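PDB 5T99: glycoside Hydrolase from Bacteroides uniformis, which probably hydrolyses glycosidic bonds of terminal galactose units in agarose-derived oligosaccharides, as a family 2 glycoside hydrolase. Local coordinates for residues I737-R740 and D741-C745. Sequence-based numbering, arbitrary orientation.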
ATOM      1  N   ILE A 737     -11.896  13.409 -22.280  1.00 30.84           N
ATOM      2  CA  ILE A 737     -12.120  14.458 -23.266  1.00 31.36           C
ATOM      3  C   ILE A 737     -12.313  13.741 -24.593  1.00 31.78           C
ATOM      4  O   ILE A 737     -11.373  13.132 -25.119  1.00 29.52           O
ATOM      5  CB  ILE A 737     -10.950  15.470 -23.352  1.00 31.10           C
ATOM      6  CG1 ILE A 737     -10.624  16.072 -21.977  1.00 31.83           C
ATOM      7  CG2 ILE A 737     -11.272  16.586 -24.336  1.00 31.00           C
ATOM      8  CD1 ILE A 737     -11.769  16.823 -21.312  1.00 32.45           C
ATOM      9  N   GLU A 738     -13.539  13.808 -25.116  1.00 34.26           N
ATOM     10  CA  GLU A 738     -13.915  13.099 -26.347  1.00 37.29           C
ATOM     11  C   GLU A 738     -14.218  14.051 -27.516  1.00 37.59           C
ATOM     12  O   GLU A 738     -14.610  15.205 -27.318  1.00 37.28           O
ATOM     13  CB  GLU A 738     -15.122  12.187 -26.082  1.00 38.32           C
ATOM     14  CG  GLU A 738     -14.765  10.892 -25.364  1.00 40.91           C
ATOM     15  CD  GLU A 738     -15.973  10.074 -24.905  1.00 43.11           C
ATOM     16  OE1 GLU A 738     -17.136  10.488 -25.132  1.00 43.16           O
ATOM     17  OE2 GLU A 738     -15.749   8.994 -24.308  1.00 44.99           O
ATOM     18  N   ASP A 739     -14.033  13.546 -28.733  1.00 37.74           N
ATOM     19  CA  ASP A 739     -14.472  14.252 -29.940  1.00 37.75           C
ATOM     20  C   ASP A 739     -15.997  14.085 -30.149  1.00 40.53           C
ATOM     21  O   ASP A 739     -16.679  13.516 -29.289  1.00 39.31           O
ATOM     22  CB  ASP A 739     -13.626  13.835 -31.164  1.00 35.17           C
ATOM     23  CG  ASP A 739     -13.907  12.419 -31.655  1.00 33.86           C
ATOM     24  OD1 ASP A 739     -14.904  11.781 -31.249  1.00 31.68           O
ATOM     25  OD2 ASP A 739     -13.101  11.953 -32.484  1.00 32.56           O
ATOM     26  N   ARG A 740     -16.522  14.592 -31.270  1.00 44.44           N
ATOM     27  CA  ARG A 740     -17.972  14.561 -31.566  1.00 47.15           C
ATOM     28  C   ARG A 740     -18.569  13.142 -31.632  1.00 44.85           C
ATOM     29  O   ARG A 740     -19.733  12.950 -31.290  1.00 42.23           O
ATOM     30  CB  ARG A 740     -18.271  15.316 -32.874  1.00 52.24           C
ATOM     31  CG  ARG A 740     -17.765  14.615 -34.140  1.00 58.57           C
ATOM     32  CD  ARG A 740     -17.281  15.583 -35.219  1.00 62.09           C
ATOM     33  NE  ARG A 740     -18.311  16.535 -35.646  1.00 66.84           N
ATOM     34  CZ  ARG A 740     -18.138  17.485 -36.571  1.00 70.02           C
ATOM     35  NH1 ARG A 740     -16.968  17.627 -37.196  1.00 72.40           N
ATOM     36  NH2 ARG A 740     -19.145  18.302 -36.882  1.00 67.50           N
ATOM     37  N   ASP A 741     -17.761  12.166 -32.055  1.00 43.66           N
ATOM     38  CA  ASP A 741     -18.182  10.755 -32.153  1.00 44.51           C
ATOM     39  C   ASP A 741     -17.885   9.890 -30.914  1.00 44.14           C
ATOM     40  O   ASP A 741     -18.140   8.685 -30.938  1.00 43.84           O
ATOM     41  CB  ASP A 741     -17.523  10.103 -33.379  1.00 44.12           C
ATOM     42  CG  ASP A 741     -17.886  10.796 -34.670  1.00 44.70           C
ATOM     43  OD1 ASP A 741     -19.058  11.213 -34.830  1.00 44.26           O
ATOM     44  OD2 ASP A 741     -16.993  10.917 -35.531  1.00 46.00           O
ATOM     45  N   GLY A 742     -17.343  10.487 -29.850  1.00 42.91           N
ATOM     46  CA  GLY A 742     -17.053   9.769 -28.609  1.00 41.63           C
ATOM     47  C   GLY A 742     -15.681   9.110 -28.507  1.00 40.89           C
ATOM     48  O   GLY A 742     -15.418   8.407 -27.532  1.00 43.39           O
ATOM     49  N   ASN A 743     -14.805   9.331 -29.488  1.00 38.67           N
ATOM     50  CA  ASN A 743     -13.422   8.849 -29.419  1.00 36.79           C
ATOM     51  C   ASN A 743     -12.639   9.751 -28.481  1.00 36.47           C
ATOM     52  O   ASN A 743     -12.839  10.976 -28.486  1.00 34.53           O
ATOM     53  CB  ASN A 743     -12.740   8.885 -30.786  1.00 37.03           C
ATOM     54  CG  ASN A 743     -13.529   8.155 -31.850  1.00 37.03           C
ATOM     55  OD1 ASN A 743     -13.737   6.950 -31.750  1.00 36.95           O
ATOM     56  ND2 ASN A 743     -13.992   8.887 -32.866  1.00 37.03           N
ATOM     57  N   LEU A 744     -11.740   9.150 -27.699  1.00 34.66           N
ATOM     58  CA  LEU A 744     -10.885   9.906 -26.785  1.00 33.28           C
ATOM     59  C   LEU A 744      -9.902  10.754 -27.574  1.00 31.65           C
ATOM     60  O   LEU A 744      -9.303  10.267 -28.536  1.00 30.09           O
ATOM     61  CB  LEU A 744     -10.097   8.965 -25.867  1.00 33.23           C
ATOM     62  CG  LEU A 744      -9.306   9.609 -24.716  1.00 32.82           C
ATOM     63  CD1 LEU A 744     -10.228  10.016 -23.579  1.00 32.57           C
ATOM     64  CD2 LEU A 744      -8.236   8.648 -24.211  1.00 33.43           C
ATOM     65  N   CYS A 745      -9.734  12.006 -27.149  1.00 30.69           N
ATOM     66  CA  CYS A 745      -8.728  12.894 -27.734  1.00 31.67           C
ATOM     67  C   CYS A 745      -7.388  12.613 -27.038  1.00 32.36           C
ATOM     68  O   CYS A 745      -7.173  13.060 -25.905  1.00 32.80           O
ATOM     69  CB  CYS A 745      -9.158  14.353 -27.582  1.00 31.68           C
ATOM     70  SG  CYS A 745     -10.763  14.709 -28.353  1.00 30.83           S
TER
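Glu738 and Leu744 form a single backbone bridge, their CA atoms 4.4 Å apart, where 737-740 doubles back through 741-745. Two backbone bonds flank it: Cys745 N to Ile737 O at 2.8 Å, and Asp739 N to Asn743 O at 2.8 Å, both close to straight. The reversal is a type I turn from Asp739 to Gly742, closed by Gly742 N to Asp739 O at 3.2 Å. Gly742 has positive phi (89°), where a side chain would press on the preceding carbonyl oxygen.

A chi1 of 71° sets Asp739 CG between its backbone N and carbonyl carbon, bringing OD1 to two turn amides: Asn743 N, at 3.0 Å from above the carboxylate plane, and Asp741 N, weakly. Asn743 ND2 donates in its amide plane to the syn lone pair of Asp739 OD2 at 3.2 Å, the two planes 81° apart; Gly709 N also binds OD2. Replacing Asp739 by an alanine removes both oxygens and would probably leave the Asn743 and Gly709 amides without their mate and the Asn743 side chain free to turn. Glu738 OE2 forms a salt bridge with Arg736 NE. A type I turn with a G1 beta bulge is the usual 3:5 hairpin connection, here following strand 730-738 in the C-terminal beta-sandwich domain.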